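Local coordinates for malonyl CoA:acyl carrier protein malonyltransferase (PDB 1NM2), which probably transfers the malonyl group from malonyl-CoA to the holo acyl carrier protein, supplying malonyl units for fatty acid biosynthesis, at residues A[226-231]-A[235-240]; A[92-97]-A[106-111]; A[128-133]-A[207-212]. One frame throughout, in Å; residues are numbered along the deposited sequence.

Contact 1: residues A[226-231]-A[235-240]; sequences KVTYVS and GRAVAS
Tyr229 and Val238 meet through the backbone, where Val238 N donates to Tyr229 O at 2.9 Å. Ser231 N returns a bond to Arg236 O, also at 2.9 Å, and the two bonds flank a single bridge between Val230 and Ala237. The turn between the segments is closed by a weak bond from Gly235 N to Ser231 O; glycine suits a corner whose phi is +68°. A water held by Tyr229 N and Val238 O continues the pairing. Side chains add Ser231 CB against Val238 CG2 at 3.8 Å and Thr228 CG2 against Ala237 CB at 3.9 Å.

The Tyr229 side chain starts beside the other segment, its CB 4.1 Å from Val238 O. A chi1 of -178° carries the ring off from the 235-240 segment to pack among Val94, Ala104 and Leu248, and its OH ends in a hydrogen bond with Glu101 O. A tyrosine thus serves an apolar path with a polar end.

Val230 CG1 packs 3.6 Å from Gly235 O, and beta-branched valine suits this extended backbone. Strand 228-229 is the outermost strand on its side of the parallel sheet, beside strand 93-96, while helix 241-251 packs on Val238 and helix 258-267 on Val230.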
loop_
_atom_site.group_PDB
_atom_site.type_symbol
_atom_site.label_atom_id
_atom_site.label_comp_id
_atom_site.label_asym_id
_atom_site.label_seq_id
_atom_site.Cartn_x
_atom_site.Cartn_y
_atom_site.Cartn_z
ATOM N N LYS A 226 -0.436 15.226 11.505
ATOM C CA LYS A 226 -1.016 16.567 11.399
ATOM C C LYS A 226 -2.326 16.509 10.622
ATOM O O LYS A 226 -3.089 17.475 10.585
ATOM C CB LYS A 226 -0.038 17.507 10.692
ATOM C CG LYS A 226 1.305 17.634 11.389
ATOM C CD LYS A 226 2.278 18.475 10.572
ATOM C CE LYS A 226 3.662 18.502 11.215
ATOM N NZ LYS A 226 4.654 19.285 10.409
ATOM N N VAL A 227 -2.563 15.366 9.988
ATOM C CA VAL A 227 -3.769 15.129 9.211
ATOM C C VAL A 227 -4.303 13.776 9.674
ATOM O O VAL A 227 -3.523 12.904 10.066
ATOM C CB VAL A 227 -3.454 15.051 7.702
ATOM C CG1 VAL A 227 -4.743 14.952 6.908
ATOM C CG2 VAL A 227 -2.644 16.268 7.271
ATOM N N THR A 228 -5.621 13.604 9.639
ATOM C CA THR A 228 -6.230 12.348 10.063
ATOM C C THR A 228 -5.582 11.172 9.332
ATOM O O THR A 228 -5.553 11.133 8.103
ATOM C CB THR A 228 -7.741 12.351 9.783
ATOM O OG1 THR A 228 -8.346 13.466 10.454
ATOM C CG2 THR A 228 -8.375 11.060 10.285
ATOM N N TYR A 229 -5.061 10.220 10.100
ATOM C CA TYR A 229 -4.393 9.044 9.544
ATOM C C TYR A 229 -5.227 7.783 9.805
ATOM O O TYR A 229 -5.422 7.391 10.955
ATOM C CB TYR A 229 -3.009 8.897 10.186
ATOM C CG TYR A 229 -2.195 7.742 9.650
ATOM C CD1 TYR A 229 -1.313 7.918 8.586
ATOM C CD2 TYR A 229 -2.336 6.461 10.187
ATOM C CE1 TYR A 229 -0.588 6.843 8.068
ATOM C CE2 TYR A 229 -1.624 5.386 9.676
ATOM C CZ TYR A 229 -0.753 5.583 8.619
ATOM O OH TYR A 229 -0.068 4.511 8.103
ATOM N N VAL A 230 -5.706 7.151 8.736
ATOM C CA VAL A 230 -6.526 5.942 8.845
ATOM C C VAL A 230 -5.655 4.701 8.673
ATOM O O VAL A 230 -4.963 4.559 7.663
ATOM C CB VAL A 230 -7.643 5.940 7.775
ATOM C CG1 VAL A 230 -8.515 4.696 7.923
ATOM C CG2 VAL A 230 -8.495 7.193 7.918
ATOM N N SER A 231 -5.722 3.796 9.648
ATOM C CA SER A 231 -4.906 2.576 9.660
ATOM C C SER A 231 -5.507 1.271 9.122
ATOM O O SER A 231 -6.674 0.951 9.369
ATOM C CB SER A 231 -4.394 2.347 11.091
ATOM O OG SER A 231 -3.818 1.060 11.257
ATOM N N GLY A 235 -8.974 0.011 10.398
ATOM C CA GLY A 235 -9.655 1.147 9.799
ATOM C C GLY A 235 -9.871 2.331 10.730
ATOM O O GLY A 235 -10.665 3.225 10.428
ATOM N N ARG A 236 -9.170 2.363 11.856
ATOM C CA ARG A 236 -9.332 3.470 12.793
ATOM C C ARG A 236 -8.349 4.615 12.563
ATOM O O ARG A 236 -7.280 4.435 11.979
ATOM C CB ARG A 236 -9.190 2.978 14.235
ATOM C CG ARG A 236 -10.291 2.031 14.688
ATOM C CD ARG A 236 -10.142 1.689 16.160
ATOM N NE ARG A 236 -11.173 0.753 16.609
ATOM C CZ ARG A 236 -11.314 0.343 17.865
ATOM N NH1 ARG A 236 -10.489 0.787 18.807
ATOM N NH2 ARG A 236 -12.280 -0.512 18.181
ATOM N N ALA A 237 -8.726 5.799 13.028
ATOM C CA ALA A 237 -7.866 6.961 12.911
ATOM C C ALA A 237 -6.912 6.887 14.101
ATOM O O ALA A 237 -7.347 6.671 15.235
ATOM C CB ALA A 237 -8.694 8.235 12.968
ATOM N N VAL A 238 -5.617 7.048 13.846
ATOM C CA VAL A 238 -4.624 6.987 14.913
ATOM C C VAL A 238 -4.074 8.385 15.171
ATOM O O VAL A 238 -3.505 9.013 14.277
ATOM C CB VAL A 238 -3.464 6.039 14.535
ATOM C CG1 VAL A 238 -2.524 5.865 15.717
ATOM C CG2 VAL A 238 -4.015 4.698 14.097
ATOM N N ALA A 239 -4.240 8.871 16.396
ATOM C CA ALA A 239 -3.785 10.213 16.749
ATOM C C ALA A 239 -2.330 10.315 17.200
ATOM O O ALA A 239 -1.740 11.391 17.144
ATOM C CB ALA A 239 -4.701 10.797 17.827
ATOM N N SER A 240 -1.755 9.197 17.629
ATOM C CA SER A 240 -0.376 9.166 18.117
ATOM C C SER A 240 0.664 8.709 17.098
ATOM O O SER A 240 0.484 7.687 16.437
ATOM C CB SER A 240 -0.298 8.262 19.352
ATOM O OG SER A 240 1.040 7.945 19.673
HETATM O O HOH W 1 -5.118 10.726 12.846
#

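Contact 2: residues A[92-97]-A[106-111]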
loop_
_atom_site.group_PDB
_atom_site.type_symbol
_atom_site.label_atom_id
_atom_site.label_comp_id
_atom_site.label_asym_id
_atom_site.label_seq_id
_atom_site.Cartn_x
_atom_site.Cartn_y
_atom_site.Cartn_z
ATOM N N GLY A 92 -8.146 16.084 3.896
ATOM C CA GLY A 92 -8.928 15.857 5.101
ATOM C C GLY A 92 -8.431 14.634 5.856
ATOM O O GLY A 92 -8.517 14.569 7.083
ATOM N N ALA A 93 -7.908 13.656 5.120
ATOM C CA ALA A 93 -7.384 12.437 5.728
ATOM C C ALA A 93 -6.493 11.695 4.743
ATOM O O ALA A 93 -6.570 11.925 3.535
ATOM C CB ALA A 93 -8.527 11.540 6.169
ATOM N N VAL A 94 -5.648 10.806 5.262
ATOM C CA VAL A 94 -4.751 10.022 4.418
ATOM C C VAL A 94 -4.750 8.554 4.816
ATOM O O VAL A 94 -5.067 8.204 5.953
ATOM C CB VAL A 94 -3.300 10.537 4.495
ATOM C CG1 VAL A 94 -3.239 11.976 4.005
ATOM C CG2 VAL A 94 -2.768 10.406 5.928
ATOM N N ALA A 95 -4.397 7.693 3.869
ATOM C CA ALA A 95 -4.328 6.259 4.128
ATOM C C ALA A 95 -3.648 5.584 2.940
ATOM O O ALA A 95 -3.434 6.211 1.896
ATOM C CB ALA A 95 -5.729 5.689 4.344
ATOM N N GLY A 96 -3.289 4.319 3.102
ATOM C CA GLY A 96 -2.632 3.611 2.020
ATOM C C GLY A 96 -2.762 2.114 2.188
ATOM O O GLY A 96 -3.067 1.638 3.278
ATOM N N HIS A 97 -2.521 1.373 1.110
ATOM C CA HIS A 97 -2.634 -0.079 1.152
ATOM C C HIS A 97 -1.282 -0.743 1.420
ATOM O O HIS A 97 -0.406 -0.751 0.562
ATOM C CB HIS A 97 -3.227 -0.587 -0.169
ATOM C CG HIS A 97 -3.848 -1.946 -0.066
ATOM N ND1 HIS A 97 -3.102 -3.101 0.043
ATOM C CD2 HIS A 97 -5.145 -2.328 -0.020
ATOM C CE1 HIS A 97 -3.916 -4.137 0.151
ATOM N NE2 HIS A 97 -5.161 -3.695 0.116
ATOM N N VAL A 106 4.029 9.895 5.571
ATOM C CA VAL A 106 4.764 11.069 5.126
ATOM C C VAL A 106 3.756 12.200 4.911
ATOM O O VAL A 106 3.963 13.322 5.379
ATOM C CB VAL A 106 5.545 10.781 3.808
ATOM C CG1 VAL A 106 6.257 12.044 3.327
ATOM C CG2 VAL A 106 6.566 9.665 4.041
ATOM N N PHE A 107 2.651 11.904 4.229
ATOM C CA PHE A 107 1.626 12.919 3.992
ATOM C C PHE A 107 1.086 13.508 5.294
ATOM O O PHE A 107 0.773 14.694 5.354
ATOM C CB PHE A 107 0.444 12.349 3.190
ATOM C CG PHE A 107 0.830 11.752 1.868
ATOM C CD1 PHE A 107 1.991 12.159 1.210
ATOM C CD2 PHE A 107 0.028 10.782 1.274
ATOM C CE1 PHE A 107 2.345 11.605 -0.019
ATOM C CE2 PHE A 107 0.376 10.225 0.044
ATOM C CZ PHE A 107 1.537 10.638 -0.600
ATOM N N ALA A 108 0.972 12.684 6.333
ATOM C CA ALA A 108 0.453 13.153 7.621
ATOM C C ALA A 108 1.527 13.789 8.499
ATOM O O ALA A 108 1.244 14.223 9.615
ATOM C CB ALA A 108 -0.219 11.997 8.376
ATOM N N GLY A 109 2.758 13.834 8.005
ATOM C CA GLY A 109 3.835 14.439 8.774
ATOM C C GLY A 109 4.349 13.605 9.932
ATOM O O GLY A 109 4.981 14.129 10.852
ATOM N N VAL A 110 4.079 12.305 9.898
ATOM C CA VAL A 110 4.529 11.408 10.957
ATOM C C VAL A 110 6.008 11.117 10.778
ATOM O O VAL A 110 6.771 11.088 11.744
ATOM C CB VAL A 110 3.755 10.075 10.927
ATOM C CG1 VAL A 110 4.308 9.127 11.986
ATOM C CG2 VAL A 110 2.272 10.335 11.168
ATOM N N LEU A 111 6.399 10.903 9.526
ATOM C CA LEU A 111 7.779 10.616 9.174
ATOM C C LEU A 111 8.181 11.483 7.990
ATOM O O LEU A 111 7.349 11.788 7.131
ATOM C CB LEU A 111 7.932 9.150 8.760
ATOM C CG LEU A 111 7.565 8.035 9.733
ATOM C CD1 LEU A 111 7.663 6.707 8.991
ATOM C CD2 LEU A 111 8.491 8.055 10.941
#
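Val94 reaches from strand 93-96 to Phe107 and Ala108 at the end of helix 100-107, a strand-turn-helix unit of the alpha/beta hydrolase-like core. Gly96, at the end of the strand, opens a GxSxG sequence that runs into the turn, consistent with the nucleophile elbow of this fold.

The contact is apolar, and the two methyls of Val94 divide it. CG1 lies 3.8 Å from Phe107 CB, and CG2 lies 3.9 Å from Ala108 CB. The chi1 of -61° makes this division possible: CG1 stands opposite the carbonyl carbon, and CG2 fits between the backbone N and the carbonyl carbon. A beta-branched residue suits the extended backbone, and its short fork lets one side chain touch two consecutive residues of the helix end.

Val94 and Phe107 approach each other at a slant. CG1 comes to the edge of the phenyl ring, near its plane. Phe107 also touches Ala72 of helix 57-75 and Val276, and its large flat side chain thereby spans from the strand to a second helix. Ala108 offers a single methyl, small enough for the helix end to come close to the sheet; its CA is 6.9 Å from that of Val94.

The helix terminates directly after this pair. Gly109 is the first residue to leave helical geometry, and its positive phi of 75° is readily adopted by a residue without a side chain. The helix ends in a Schellman motif with two bonds back into the last turn, one of them from Gly109 N to Val106 O at 2.9 Å.

Contact 3: residues A[128-133]-A[207-212]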
loop_
_atom_site.group_PDB
_atom_site.type_symbol
_atom_site.label_atom_id
_atom_site.label_comp_id
_atom_site.label_asym_id
_atom_site.label_seq_id
_atom_site.Cartn_x
_atom_site.Cartn_y
_atom_site.Cartn_z
ATOM N N ALA A 128 11.107 -10.075 2.329
ATOM C CA ALA A 128 11.663 -10.979 1.327
ATOM C C ALA A 128 12.376 -12.111 2.060
ATOM O O ALA A 128 12.184 -13.288 1.748
ATOM C CB ALA A 128 12.644 -10.236 0.431
ATOM N N GLU A 129 13.184 -11.741 3.051
ATOM C CA GLU A 129 13.940 -12.709 3.842
ATOM C C GLU A 129 13.025 -13.678 4.591
ATOM O O GLU A 129 13.291 -14.881 4.648
ATOM C CB GLU A 129 14.847 -11.973 4.831
ATOM C CG GLU A 129 15.955 -11.192 4.156
ATOM C CD GLU A 129 16.864 -10.480 5.139
ATOM O OE1 GLU A 129 17.986 -10.114 4.738
ATOM O OE2 GLU A 129 16.462 -10.276 6.305
ATOM N N ALA A 130 11.943 -13.155 5.156
ATOM C CA ALA A 130 10.989 -13.989 5.876
ATOM C C ALA A 130 10.331 -14.983 4.917
ATOM O O ALA A 130 10.149 -16.157 5.241
ATOM C CB ALA A 130 9.925 -13.111 6.526
ATOM N N ALA A 131 9.973 -14.502 3.732
ATOM C CA ALA A 131 9.331 -15.335 2.723
ATOM C C ALA A 131 10.248 -16.463 2.258
ATOM O O ALA A 131 9.782 -17.568 1.960
ATOM C CB ALA A 131 8.913 -14.476 1.530
ATOM N N ALA A 132 11.548 -16.182 2.217
ATOM C CA ALA A 132 12.556 -17.150 1.777
ATOM C C ALA A 132 12.695 -18.386 2.664
ATOM O O ALA A 132 12.942 -19.487 2.169
ATOM C CB ALA A 132 13.912 -16.458 1.647
ATOM N N VAL A 133 12.550 -18.212 3.970
ATOM C CA VAL A 133 12.682 -19.337 4.886
ATOM C C VAL A 133 11.427 -20.200 4.872
ATOM O O VAL A 133 11.313 -21.160 5.634
ATOM C CB VAL A 133 12.943 -18.851 6.335
ATOM C CG1 VAL A 133 14.266 -18.091 6.404
ATOM C CG2 VAL A 133 11.810 -17.964 6.794
ATOM N N ALA A 207 6.394 -12.966 10.979
ATOM C CA ALA A 207 6.836 -12.690 12.343
ATOM C C ALA A 207 8.294 -12.247 12.404
ATOM O O ALA A 207 8.623 -11.284 13.098
ATOM C CB ALA A 207 6.620 -13.927 13.244
ATOM N N PRO A 208 9.193 -12.943 11.684
ATOM C CA PRO A 208 10.600 -12.532 11.725
ATOM C C PRO A 208 10.830 -11.174 11.061
ATOM O O PRO A 208 11.824 -10.509 11.338
ATOM C CB PRO A 208 11.322 -13.678 11.012
ATOM C CG PRO A 208 10.298 -14.196 10.065
ATOM C CD PRO A 208 9.020 -14.161 10.870
ATOM N N ALA A 209 9.908 -10.765 10.190
ATOM C CA ALA A 209 10.017 -9.470 9.519
ATOM C C ALA A 209 9.676 -8.358 10.522
ATOM O O ALA A 209 10.198 -7.247 10.435
ATOM C CB ALA A 209 9.072 -9.414 8.310
ATOM N N VAL A 210 8.797 -8.661 11.473
ATOM C CA VAL A 210 8.422 -7.688 12.498
ATOM C C VAL A 210 9.655 -7.367 13.340
ATOM O O VAL A 210 9.948 -6.201 13.620
ATOM C CB VAL A 210 7.319 -8.240 13.436
ATOM C CG1 VAL A 210 7.046 -7.247 14.565
ATOM C CG2 VAL A 210 6.044 -8.507 12.647
ATOM N N ASP A 211 10.381 -8.408 13.739
ATOM C CA ASP A 211 11.578 -8.222 14.552
ATOM C C ASP A 211 12.580 -7.320 13.833
ATOM O O ASP A 211 13.086 -6.358 14.412
ATOM C CB ASP A 211 12.240 -9.566 14.869
ATOM C CG ASP A 211 11.303 -10.534 15.575
ATOM O OD1 ASP A 211 10.468 -10.089 16.397
ATOM O OD2 ASP A 211 11.416 -11.752 15.317
ATOM N N LYS A 212 12.855 -7.626 12.567
ATOM C CA LYS A 212 13.798 -6.841 11.780
ATOM C C LYS A 212 13.301 -5.420 11.527
ATOM O O LYS A 212 14.073 -4.463 11.613
ATOM C CB LYS A 212 14.072 -7.533 10.439
ATOM C CG LYS A 212 14.700 -8.911 10.558
ATOM C CD LYS A 212 14.830 -9.568 9.186
ATOM C CE LYS A 212 15.417 -10.969 9.273
ATOM N NZ LYS A 212 16.811 -10.962 9.802
#
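Ala130 and Pro208 form the close side of an antiparallel helix pair, in which the C-terminal end of helix 113-132 lies against the first turns of helix 207-217. The short segments cross at 149°, with their axes 8.5 Å apart at closest approach. Spacing this small suits an alanine-rich interface.

On the packed side, Ala130 CB does the touching. It stands 3.7 Å from CG of the Pro208 ring and 4.2 Å from Ala209 CB, so one methyl faces two successive residues of the partner helix. The small side chains let the backbones approach, with the CA atoms of Ala130 and Ala209 only 5.9 Å apart. Proline is at home in the first turn of a helix, where its missing N-H costs no helical hydrogen bond, and its ring gives a rigid apolar surface. Ala209 continues the seam onto Ala126 and Met127 of the same neighbouring helix, while Ala130 also touches Met206.

The other side is open to solvent and is spanned by long, charged chains. Glu129 extends beyond CG and meets Lys212 at about a right angle. Beyond CG, Lys212 is extended until its last torsion. OE2 lies beside CD and CE, and the bend at chi4 (-63°) sets where NZ stands relative to it. Long charged chains suit this exposed margin, though a pair this long and exposed probably contributes little. The salt bridge measures 3.6 Å from Glu129 OE2 to Lys212 NZ, while the same oxygen lies 3.2 Å from Lys212 CE.

Contacts 1 and 2 adjoin, their centres about 8 Å apart, because strands 228-229 and 93-96 are neighbours in the parallel sheet. Probable hydrogen bonds join them: Lys226 N to Ala108 O at 2.7 Å and Thr228 O to Val94 N at 2.9 Å. Contact 3 is remote, its centre about 27 Å from that of contact 1 and about 25 Å from that of contact 2, and it touches neither. Along the chain, contact 2 closes first, contact 3 follows and contact 1 comes last. After contact 2 the chain thus leaves the parallel sheet, builds most of the mixed sheet between the two helices of contact 3, and returns to add the edge strand 228-229.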